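Local coordinates for protein monomethylamine methyltransferase mtmB1 (Methanosarcina barkeri, PDB 1NTH) that transfers the methyl group of monomethylamine to the corrinoid cofactor of its partner protein MtmC, a step of methanogenesis from methylamine, at residues I214-D217 / G221-C224; T225-V230 / A291-D296; A247-K250 / I255-D258; S305-E310 / S350-T355. One frame throughout, in Å; residues are numbered along the deposited sequence. Where two conformers were deposited one is given.

In the fold
All four contacts belong to one TIM barrel. Contacts 2 and 3 lie closest, their centres about 7 Å apart, because both reach strand 255-259: it runs between strands 227-231 and 293-300 of contact 2 and is the strand packed by the helix in contact 3. Contact 1, centred about 11 Å from contact 3, is formed in the loop leading into strand 227-231 and touches contact 2 through His228. Contact 4 stands apart, its centre about 21 Å from contact 2 and about 32 Å from contact 1, on the opposite side of the chain's centre from contact 1. The pyrrolysine at position 202 meets contact 2 through Glu229, in at least one conformer.

Contact 1: residues I214-D217 / G221-C224; sequences ISAD and GMTC
Met222 lays its side chain against Ala216 and Asp217, and the sulfur is the part that reaches Ala216, with SD of Met222 4.1 Å from CB of Ala216. Its CG stands opposite the carbonyl carbon (chi1 -70°), and the chain runs on extended before folding at chi3 (74°); CB faces the 214-217 segment, and the fold at chi3 turns the methyl end off from it. The carboxylate of Asp217 meets the root of the same side chain: OD1 of Asp217 lies 3.6 Å from CB of Met222, the two side chains crossing at a slant. OD2 of Asp217 looks elsewhere, to a hydrogen bond from ND2 of Asn252.

Between the backbones there is a single bridge, Asp217 with Met222, whose CA atoms are 4.7 Å apart, but no direct hydrogen bond spans the segments. Two other links take its place, a weak CA-H...O contact and a water bridge. CA of Asp217 points its hydrogen at O of Met222 over 3.5 Å, with an angle of 145° at the hydrogen. A water accepts from N of Met222 at 3.1 Å and lies 2.7 Å from O of Ala216, a spacing suited to a hydrogen bond; N of Met222 and O of Ala216 are themselves too far apart to bond.

The result is a water-bridged loop, with three residues between its segments, joining helix 210-214 to strand 227-231. Met222 rests on Thr184 of helix 174-193 and on His228 of the following strand, whereas Asp217 lies against His228 and His248, the latter on helix 240-251.

Contact 2: residues T225-V230 / A291-D296; sequences TDSHEV and ASWHLD
Ser227 and Trp293 make the whole close part of this contact. The indole nitrogen NE1 of Trp293 donates a hydrogen bond to OG of Ser227 over 2.9 Å, with 152° at the hydrogen. The hydroxyl oxygen sits at the edge of the indole, 4° from its plane, close to the direction in which the ring N-H points. CB of Ser227 follows the oxygen along this edge, 4.0 Å from CZ2 of Trp293. Trp293 can present this edge because its CG stands between the backbone N and the carbonyl carbon (chi1 65°), which swings the ring toward strand 227-231.

Elsewhere the segments stay apart: the nearest CA atoms, of Ser227 and Ser292, are 8.6 Å apart, and side chains such as Leu295 and Val230 approach the other segment no closer than 5.5 Å. The close pair is buried, while Thr225 and Glu229 on the looser side are partly exposed. Strand 255-259 runs between the segments, and its Met257 packs on Ser227, Glu229 and Trp293. A side-chain bond thus spans one intervening strand of the parallel sheet, an arrangement belonging to the TIM barrel interior, where Glu229, in at least one conformer, hydrogen-bonds NZ of the pyrrolysine at position 202.

Contact 3: residues A247-K250 / I255-D258; sequences AHYK and IIMD
Tyr249 and Ile256 join a helix to the strand that follows it, a helix-on-strand packing of the TIM barrel, in which helix 240-251 lies over the parallel sheet and a short link leads into strand 255-259.

Polar ends are satisfied beyond the two segments, and no hydrogen bond crosses between them. OH of Tyr249 hydrogen-bonds O of Glu229 on strand 227-231, and its ring meets that of His228 edge-to-face, so the tyrosine spans from helix to a second strand.

The contact across the segments is apolar. CB of Tyr249 meets both carbons of the longer Ile256 branch, lying 3.6 Å from CG1 of Ile256. The ring of Tyr249 takes a smaller share: its CD1 is 4.1 Å from CG1 of Ile256, in an oblique approach. Ile256 reaches the helix because CG1 stands opposite the carbonyl carbon (chi1 -64°) and CD1 continues the branch fully extended (chi2 175°). The buried isoleucine thus places CD1 against CB of Tyr249, and the nearest CA atoms, those of Tyr249 and Ile256, remain 6.8 Å apart. Arg108 of a neighbouring subunit packs on Ile255 and Ile256, placing this part of the barrel at a subunit interface.

Lys250 adds the aliphatic part of its chain. CB leads off from the strand, and the chain bends at chi3 and chi4 to carry its amine NZ to a hydrogen bond with OG of Ser290; before those bends, CG of Lys250 lies 3.9 Å from CD1 of Ile256.

Contact 4: residues S305-E310 / S350-T355; sequences STNTRE and SAQSIT
Thr306 and Gln352 cross at a slant, hydroxyl against amide. OG1 of Thr306 donates to OE1 of Gln352 over a short 2.6 Å; the C=O...donor angle is 128°, and the hydroxyl is tilted 23° from the carbonyl plane. The threonine holds OG1 in the position between its backbone N and carbonyl carbon, whereas Gln352 sends an extended chain away from its helix, with CG opposite the backbone N (chi1 -168°). That reach brings the amide to the loop, where CB of Thr306 also lies 3.5 Å from OE1 of Gln352.

Asn307 comes up beside this pair without bonding the glutamine directly. A water bridges them, donating to OD1 of Asn307 and to OE1 of Gln352, each at 2.9 Å, so OE1 accepts from both a hydroxyl and a water. The other ends of the two amides are held as well: NE2 of Gln352 bonds O of Gln333, and ND2 of Asn307 bonds Glu348. With both ends engaged, the rotation of each amide is probably fixed. On the loop itself, OG of Ser305 accepts from N of Asn307 at 3.1 Å, an ST turn.

The loop leads from strand 293-300 into helix 309-325, with Thr308 at its N-cap. Gln352 ties it to helix 343-359, whose Ala351 and Thr355 pack on Leu312 of helix 309-325 and on helix 398-410.

Contact 1: residues I214-D217 / G221-C224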
loop_
_atom_site.group_PDB
_atom_site.type_symbol
_atom_site.label_atom_id
_atom_site.label_comp_id
_atom_site.label_asym_id
_atom_site.label_seq_id
_atom_site.Cartn_x
_atom_site.Cartn_y
_atom_site.Cartn_z
ATOM N N ILE A 214 10.620 -20.839 -1.175
ATOM C CA ILE A 214 10.858 -19.533 -0.570
ATOM C C ILE A 214 10.677 -18.369 -1.552
ATOM O O ILE A 214 10.369 -17.250 -1.140
ATOM C CB ILE A 214 12.268 -19.512 0.083
ATOM C CG1 ILE A 214 12.255 -20.438 1.306
ATOM C CG2 ILE A 214 12.665 -18.091 0.494
ATOM C CD1 ILE A 214 13.624 -20.684 1.930
ATOM N N SER A 215 10.832 -18.632 -2.847
ATOM C CA SER A 215 10.683 -17.580 -3.852
ATOM C C SER A 215 9.224 -17.294 -4.211
ATOM O O SER A 215 8.938 -16.302 -4.878
ATOM C CB SER A 215 11.427 -17.956 -5.138
ATOM O OG SER A 215 10.724 -18.957 -5.858
ATOM N N ALA A 216 8.310 -18.147 -3.755
ATOM C CA ALA A 216 6.890 -18.006 -4.081
ATOM C C ALA A 216 6.175 -16.744 -3.597
ATOM O O ALA A 216 5.235 -16.289 -4.251
ATOM C CB ALA A 216 6.127 -19.242 -3.612
ATOM N N ASP A 217 6.576 -16.191 -2.455
ATOM C CA ASP A 217 5.932 -14.964 -1.977
ATOM C C ASP A 217 6.393 -13.822 -2.877
ATOM O O ASP A 217 7.579 -13.515 -2.934
ATOM C CB ASP A 217 6.325 -14.650 -0.525
ATOM C CG ASP A 217 5.483 -15.403 0.494
ATOM O OD1 ASP A 217 4.446 -15.981 0.110
ATOM O OD2 ASP A 217 5.851 -15.402 1.689
ATOM N N GLY A 221 1.557 -12.594 -6.597
ATOM C CA GLY A 221 1.556 -14.022 -6.320
ATOM C C GLY A 221 1.089 -14.339 -4.911
ATOM O O GLY A 221 0.144 -13.730 -4.412
ATOM N N MET A 222 1.748 -15.295 -4.262
ATOM C CA MET A 222 1.371 -15.662 -2.906
ATOM C C MET A 222 1.633 -14.530 -1.921
ATOM O O MET A 222 2.645 -13.829 -2.013
ATOM C CB MET A 222 2.123 -16.918 -2.459
ATOM C CG MET A 222 1.681 -18.173 -3.182
ATOM S SD MET A 222 2.281 -19.669 -2.377
ATOM C CE MET A 222 1.186 -19.729 -0.940
ATOM N N THR A 223 0.705 -14.348 -0.990
ATOM C CA THR A 223 0.829 -13.313 0.031
ATOM C C THR A 223 0.431 -13.910 1.382
ATOM O O THR A 223 0.055 -15.081 1.456
ATOM C CB THR A 223 -0.057 -12.087 -0.291
ATOM O OG1 THR A 223 0.247 -11.027 0.624
ATOM C CG2 THR A 223 -1.530 -12.445 -0.186
ATOM N N CYS A 224 0.495 -13.116 2.448
ATOM C CA CYS A 224 0.197 -13.645 3.777
ATOM C C CYS A 224 -1.205 -14.207 3.994
ATOM O O CYS A 224 -1.414 -14.969 4.935
ATOM C CB CYS A 224 0.515 -12.601 4.855
ATOM S SG CYS A 224 -0.563 -11.159 4.857
HETATM O O HOH W 1 3.512 -16.763 -6.290
#

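Contact 2: residues T225-V230 / A291-D296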
loop_
_atom_site.group_PDB
_atom_site.type_symbol
_atom_site.label_atom_id
_atom_site.label_comp_id
_atom_site.label_asym_id
_atom_site.label_seq_id
_atom_site.Cartn_x
_atom_site.Cartn_y
_atom_site.Cartn_z
ATOM N N THR A 225 -2.154 -13.843 3.135
ATOM C CA THR A 225 -3.527 -14.323 3.254
ATOM C C THR A 225 -3.772 -15.634 2.504
ATOM O O THR A 225 -4.917 -16.064 2.338
ATOM C CB THR A 225 -4.521 -13.267 2.748
ATOM O OG1 THR A 225 -4.092 -12.787 1.471
ATOM C CG2 THR A 225 -4.593 -12.105 3.725
ATOM N N ASP A 226 -2.688 -16.254 2.043
ATOM C CA ASP A 226 -2.768 -17.537 1.354
ATOM C C ASP A 226 -2.160 -18.580 2.286
ATOM O O ASP A 226 -1.356 -18.238 3.152
ATOM C CB ASP A 226 -1.957 -17.516 0.057
ATOM C CG ASP A 226 -2.494 -16.526 -0.954
ATOM O OD1 ASP A 226 -3.721 -16.528 -1.198
ATOM O OD2 ASP A 226 -1.684 -15.759 -1.509
ATOM N N SER A 227 -2.545 -19.844 2.114
ATOM C CA SER A 227 -1.992 -20.915 2.944
ATOM C C SER A 227 -0.654 -21.353 2.358
ATOM O O SER A 227 -0.575 -21.704 1.182
ATOM C CB SER A 227 -2.945 -22.113 2.997
ATOM O OG SER A 227 -4.118 -21.808 3.735
ATOM N N HIS A 228 0.386 -21.334 3.192
ATOM C CA HIS A 228 1.741 -21.703 2.785
ATOM C C HIS A 228 2.068 -23.103 3.254
ATOM O O HIS A 228 2.113 -23.390 4.446
ATOM C CB HIS A 228 2.727 -20.689 3.350
ATOM C CG HIS A 228 2.503 -19.311 2.821
ATOM N ND1 HIS A 228 3.406 -18.664 2.009
ATOM C CD2 HIS A 228 1.428 -18.493 2.919
ATOM C CE1 HIS A 228 2.897 -17.507 1.624
ATOM N NE2 HIS A 228 1.698 -17.380 2.163
ATOM N N GLU A 229 2.322 -23.963 2.282
ATOM C CA GLU A 229 2.562 -25.367 2.530
ATOM C C GLU A 229 3.958 -25.813 2.935
ATOM O O GLU A 229 4.959 -25.411 2.343
ATOM C CB GLU A 229 2.138 -26.130 1.280
ATOM C CG GLU A 229 2.301 -27.626 1.334
ATOM C CD GLU A 229 1.981 -28.240 -0.009
ATOM O OE1 GLU A 229 2.929 -28.621 -0.733
ATOM O OE2 GLU A 229 0.780 -28.316 -0.346
ATOM N N VAL A 230 4.002 -26.646 3.969
ATOM C CA VAL A 230 5.247 -27.251 4.429
ATOM C C VAL A 230 4.859 -28.719 4.628
ATOM O O VAL A 230 3.841 -29.021 5.251
ATOM C CB VAL A 230 5.768 -26.630 5.742
ATOM C CG1 VAL A 230 4.770 -26.806 6.855
ATOM C CG2 VAL A 230 7.104 -27.272 6.104
ATOM N N ALA A 291 2.419 -24.253 12.621
ATOM C CA ALA A 291 1.274 -24.238 11.717
ATOM C C ALA A 291 0.046 -23.470 12.190
ATOM O O ALA A 291 -0.269 -23.439 13.382
ATOM C CB ALA A 291 0.864 -25.671 11.382
ATOM N N SER A 292 -0.637 -22.849 11.228
ATOM C CA SER A 292 -1.880 -22.136 11.489
ATOM C C SER A 292 -2.946 -23.224 11.414
ATOM O O SER A 292 -3.933 -23.199 12.141
ATOM C CB SER A 292 -2.141 -21.082 10.411
ATOM O OG SER A 292 -1.167 -20.055 10.457
ATOM N N TRP A 293 -2.745 -24.170 10.497
ATOM C CA TRP A 293 -3.645 -25.307 10.361
ATOM C C TRP A 293 -2.884 -26.493 9.783
ATOM O O TRP A 293 -1.810 -26.329 9.200
ATOM C CB TRP A 293 -4.889 -24.969 9.512
ATOM C CG TRP A 293 -4.690 -24.635 8.054
ATOM C CD1 TRP A 293 -4.256 -23.449 7.530
ATOM C CD2 TRP A 293 -5.067 -25.451 6.935
ATOM N NE1 TRP A 293 -4.357 -23.467 6.156
ATOM C CE2 TRP A 293 -4.851 -24.686 5.765
ATOM C CE3 TRP A 293 -5.574 -26.752 6.809
ATOM C CZ2 TRP A 293 -5.125 -25.181 4.483
ATOM C CZ3 TRP A 293 -5.846 -27.245 5.534
ATOM C CH2 TRP A 293 -5.622 -26.459 4.388
ATOM N N HIS A 294 -3.431 -27.687 9.975
ATOM C CA HIS A 294 -2.785 -28.904 9.500
ATOM C C HIS A 294 -3.641 -29.655 8.497
ATOM O O HIS A 294 -4.833 -29.873 8.722
ATOM C CB HIS A 294 -2.483 -29.826 10.683
ATOM C CG HIS A 294 -1.932 -31.159 10.282
ATOM N ND1 HIS A 294 -0.638 -31.327 9.836
ATOM C CD2 HIS A 294 -2.509 -32.383 10.233
ATOM C CE1 HIS A 294 -0.442 -32.599 9.531
ATOM N NE2 HIS A 294 -1.562 -33.261 9.762
ATOM N N LEU A 295 -3.017 -30.060 7.397
ATOM C CA LEU A 295 -3.700 -30.801 6.352
ATOM C C LEU A 295 -3.318 -32.277 6.449
ATOM O O LEU A 295 -2.140 -32.627 6.389
ATOM C CB LEU A 295 -3.303 -30.271 4.977
ATOM C CG LEU A 295 -3.981 -30.973 3.796
ATOM C CD1 LEU A 295 -5.463 -30.629 3.759
ATOM C CD2 LEU A 295 -3.310 -30.542 2.518
ATOM N N ASP A 296 -4.326 -33.127 6.601
ATOM C CA ASP A 296 -4.131 -34.570 6.707
ATOM C C ASP A 296 -4.332 -35.173 5.318
ATOM O O ASP A 296 -4.612 -34.457 4.351
ATOM C CB ASP A 296 -5.163 -35.137 7.690
ATOM C CG ASP A 296 -4.851 -36.556 8.143
ATOM O OD1 ASP A 296 -3.860 -37.160 7.674
ATOM O OD2 ASP A 296 -5.620 -37.064 8.986
#

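Contact 3: residues A247-K250 / I255-D258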
loop_
_atom_site.group_PDB
_atom_site.type_symbol
_atom_site.label_atom_id
_atom_site.label_comp_id
_atom_site.label_asym_id
_atom_site.label_seq_id
_atom_site.Cartn_x
_atom_site.Cartn_y
_atom_site.Cartn_z
ATOM N N ALA A 247 10.927 -21.211 8.649
ATOM C CA ALA A 247 11.497 -19.963 9.158
ATOM C C ALA A 247 11.118 -18.798 8.253
ATOM O O ALA A 247 10.881 -17.683 8.721
ATOM C CB ALA A 247 13.012 -20.078 9.245
ATOM N N HIS A 248 11.085 -19.065 6.954
ATOM C CA HIS A 248 10.732 -18.052 5.969
ATOM C C HIS A 248 9.262 -17.645 6.095
ATOM O O HIS A 248 8.941 -16.450 6.124
ATOM C CB HIS A 248 11.024 -18.589 4.565
ATOM C CG HIS A 248 10.377 -17.801 3.470
ATOM N ND1 HIS A 248 9.364 -18.312 2.690
ATOM C CD2 HIS A 248 10.592 -16.538 3.032
ATOM C CE1 HIS A 248 8.982 -17.397 1.815
ATOM N NE2 HIS A 248 9.713 -16.313 2.003
ATOM N N TYR A 249 8.370 -18.629 6.173
ATOM C CA TYR A 249 6.938 -18.340 6.302
ATOM C C TYR A 249 6.674 -17.518 7.568
ATOM O O TYR A 249 5.923 -16.541 7.542
ATOM C CB TYR A 249 6.128 -19.640 6.374
ATOM C CG TYR A 249 6.096 -20.479 5.107
ATOM C CD1 TYR A 249 5.738 -21.827 5.171
ATOM C CD2 TYR A 249 6.381 -19.935 3.853
ATOM C CE1 TYR A 249 5.660 -22.616 4.023
ATOM C CE2 TYR A 249 6.308 -20.724 2.686
ATOM C CZ TYR A 249 5.945 -22.061 2.788
ATOM O OH TYR A 249 5.856 -22.853 1.660
ATOM N N LYS A 250 7.290 -17.920 8.677
ATOM C CA LYS A 250 7.118 -17.210 9.943
ATOM C C LYS A 250 7.618 -15.779 9.825
ATOM O O LYS A 250 6.965 -14.845 10.295
ATOM C CB LYS A 250 7.889 -17.920 11.060
ATOM C CG LYS A 250 7.298 -19.265 11.471
ATOM C CD LYS A 250 8.287 -20.081 12.297
ATOM C CE LYS A 250 8.621 -19.425 13.632
ATOM N NZ LYS A 250 7.437 -19.365 14.539
ATOM N N ILE A 255 0.271 -17.326 6.645
ATOM C CA ILE A 255 -0.573 -18.360 7.236
ATOM C C ILE A 255 0.133 -19.650 6.827
ATOM O O ILE A 255 0.413 -19.860 5.643
ATOM C CB ILE A 255 -1.997 -18.339 6.633
ATOM C CG1 ILE A 255 -2.755 -17.102 7.124
ATOM C CG2 ILE A 255 -2.740 -19.620 7.008
ATOM C CD1 ILE A 255 -2.938 -17.041 8.622
ATOM N N ILE A 256 0.429 -20.503 7.802
ATOM C CA ILE A 256 1.144 -21.747 7.530
ATOM C C ILE A 256 0.278 -22.996 7.579
ATOM O O ILE A 256 -0.442 -23.231 8.552
ATOM C CB ILE A 256 2.311 -21.933 8.533
ATOM C CG1 ILE A 256 3.337 -20.811 8.347
ATOM C CG2 ILE A 256 2.967 -23.299 8.335
ATOM C CD1 ILE A 256 4.460 -20.831 9.370
ATOM N N MET A 257 0.347 -23.790 6.513
ATOM C CA MET A 257 -0.382 -25.048 6.452
ATOM C C MET A 257 0.638 -26.178 6.454
ATOM O O MET A 257 1.368 -26.368 5.481
ATOM C CB MET A 257 -1.236 -25.153 5.184
ATOM C CG MET A 257 -2.015 -26.473 5.117
ATOM S SD MET A 257 -2.465 -26.984 3.447
ATOM C CE MET A 257 -0.900 -27.695 2.903
ATOM N N ASP A 258 0.705 -26.903 7.564
ATOM C CA ASP A 258 1.606 -28.042 7.678
ATOM C C ASP A 258 0.793 -29.239 7.201
ATOM O O ASP A 258 -0.392 -29.345 7.510
ATOM C CB ASP A 258 2.018 -28.228 9.140
ATOM C CG ASP A 258 2.671 -29.573 9.402
ATOM O OD1 ASP A 258 3.915 -29.628 9.512
ATOM O OD2 ASP A 258 1.932 -30.575 9.494
#

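Contact 4: residues S305-E310 / S350-T355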
loop_
_atom_site.group_PDB
_atom_site.type_symbol
_atom_site.label_atom_id
_atom_site.label_comp_id
_atom_site.label_asym_id
_atom_site.label_seq_id
_atom_site.Cartn_x
_atom_site.Cartn_y
_atom_site.Cartn_z
ATOM N N SER A 305 -4.965 -44.190 -2.522
ATOM C CA SER A 305 -6.136 -43.325 -2.408
ATOM C C SER A 305 -6.411 -42.951 -0.956
ATOM O O SER A 305 -6.032 -43.670 -0.032
ATOM C CB SER A 305 -7.370 -44.017 -2.989
ATOM O OG SER A 305 -8.544 -43.264 -2.724
ATOM N N THR A 306 -7.087 -41.822 -0.767
ATOM C CA THR A 306 -7.424 -41.337 0.564
ATOM C C THR A 306 -8.859 -41.695 0.955
ATOM O O THR A 306 -9.293 -41.393 2.066
ATOM C CB THR A 306 -7.298 -39.804 0.634
ATOM O OG1 THR A 306 -8.077 -39.227 -0.420
ATOM C CG2 THR A 306 -5.845 -39.372 0.494
ATOM N N ASN A 307 -9.597 -42.337 0.055
ATOM C CA ASN A 307 -10.978 -42.681 0.361
ATOM C C ASN A 307 -11.299 -44.170 0.472
ATOM O O ASN A 307 -12.411 -44.595 0.154
ATOM C CB ASN A 307 -11.924 -42.024 -0.649
ATOM C CG ASN A 307 -11.512 -42.268 -2.081
ATOM O OD1 ASN A 307 -10.976 -41.380 -2.746
ATOM N ND2 ASN A 307 -11.755 -43.482 -2.568
ATOM N N THR A 308 -10.333 -44.965 0.914
ATOM C CA THR A 308 -10.598 -46.385 1.101
ATOM C C THR A 308 -11.228 -46.470 2.486
ATOM O O THR A 308 -11.150 -45.517 3.269
ATOM C CB THR A 308 -9.307 -47.238 1.076
ATOM O OG1 THR A 308 -8.498 -46.921 2.214
ATOM C CG2 THR A 308 -8.522 -46.984 -0.203
ATOM N N ARG A 309 -11.861 -47.594 2.792
ATOM C CA ARG A 309 -12.496 -47.759 4.090
ATOM C C ARG A 309 -11.522 -47.470 5.230
ATOM O O ARG A 309 -11.864 -46.771 6.185
ATOM C CB ARG A 309 -13.053 -49.181 4.218
ATOM C CG ARG A 309 -13.785 -49.466 5.524
ATOM C CD ARG A 309 -14.419 -50.857 5.478
ATOM N NE ARG A 309 -15.467 -50.945 4.464
ATOM C CZ ARG A 309 -16.745 -50.639 4.673
ATOM N NH1 ARG A 309 -17.145 -50.226 5.869
ATOM N NH2 ARG A 309 -17.623 -50.733 3.683
ATOM N N GLU A 310 -10.304 -47.993 5.124
ATOM C CA GLU A 310 -9.307 -47.796 6.167
ATOM C C GLU A 310 -8.847 -46.351 6.336
ATOM O O GLU A 310 -8.779 -45.852 7.459
ATOM C CB GLU A 310 -8.089 -48.689 5.917
ATOM C CG GLU A 310 -8.414 -50.178 5.923
ATOM C CD GLU A 310 -8.708 -50.736 4.541
ATOM O OE1 GLU A 310 -9.010 -49.953 3.613
ATOM O OE2 GLU A 310 -8.644 -51.975 4.385
ATOM N N SER A 350 -17.099 -38.121 -2.687
ATOM C CA SER A 350 -18.266 -37.905 -1.838
ATOM C C SER A 350 -18.108 -38.607 -0.494
ATOM O O SER A 350 -18.419 -38.039 0.552
ATOM C CB SER A 350 -19.536 -38.404 -2.534
ATOM O OG SER A 350 -19.838 -37.613 -3.667
ATOM N N ALA A 351 -17.633 -39.848 -0.523
ATOM C CA ALA A 351 -17.442 -40.593 0.714
ATOM C C ALA A 351 -16.481 -39.837 1.624
ATOM O O ALA A 351 -16.696 -39.761 2.835
ATOM C CB ALA A 351 -16.894 -41.989 0.416
ATOM N N GLN A 352 -15.428 -39.267 1.048
ATOM C CA GLN A 352 -14.472 -38.536 1.866
ATOM C C GLN A 352 -15.051 -37.219 2.372
ATOM O O GLN A 352 -14.769 -36.807 3.494
ATOM C CB GLN A 352 -13.176 -38.273 1.100
ATOM C CG GLN A 352 -12.070 -37.790 2.018
ATOM C CD GLN A 352 -10.736 -37.667 1.330
ATOM O OE1 GLN A 352 -10.457 -38.371 0.357
ATOM N NE2 GLN A 352 -9.887 -36.782 1.844
ATOM N N SER A 353 -15.859 -36.559 1.548
ATOM C CA SER A 353 -16.471 -35.300 1.962
ATOM C C SER A 353 -17.427 -35.553 3.129
ATOM O O SER A 353 -17.509 -34.757 4.064
ATOM C CB SER A 353 -17.221 -34.663 0.790
ATOM O OG SER A 353 -17.818 -33.436 1.181
ATOM N N ILE A 354 -18.147 -36.669 3.081
ATOM C CA ILE A 354 -19.067 -37.007 4.160
ATOM C C ILE A 354 -18.261 -37.230 5.441
ATOM O O ILE A 354 -18.584 -36.687 6.498
ATOM C CB ILE A 354 -19.867 -38.291 3.832
ATOM C CG1 ILE A 354 -20.839 -38.014 2.684
ATOM C CG2 ILE A 354 -20.599 -38.791 5.076
ATOM C CD1 ILE A 354 -21.491 -39.269 2.110
ATOM N N THR A 355 -17.197 -38.018 5.330
ATOM C CA THR A 355 -16.341 -38.324 6.469
ATOM C C THR A 355 -15.686 -37.076 7.059
ATOM O O THR A 355 -15.727 -36.860 8.272
ATOM C CB THR A 355 -15.231 -39.313 6.066
ATOM O OG1 THR A 355 -15.826 -40.496 5.516
ATOM C CG2 THR A 355 -14.378 -39.687 7.273
HETATM O O HOH W 2 -11.159 -38.481 -2.436
#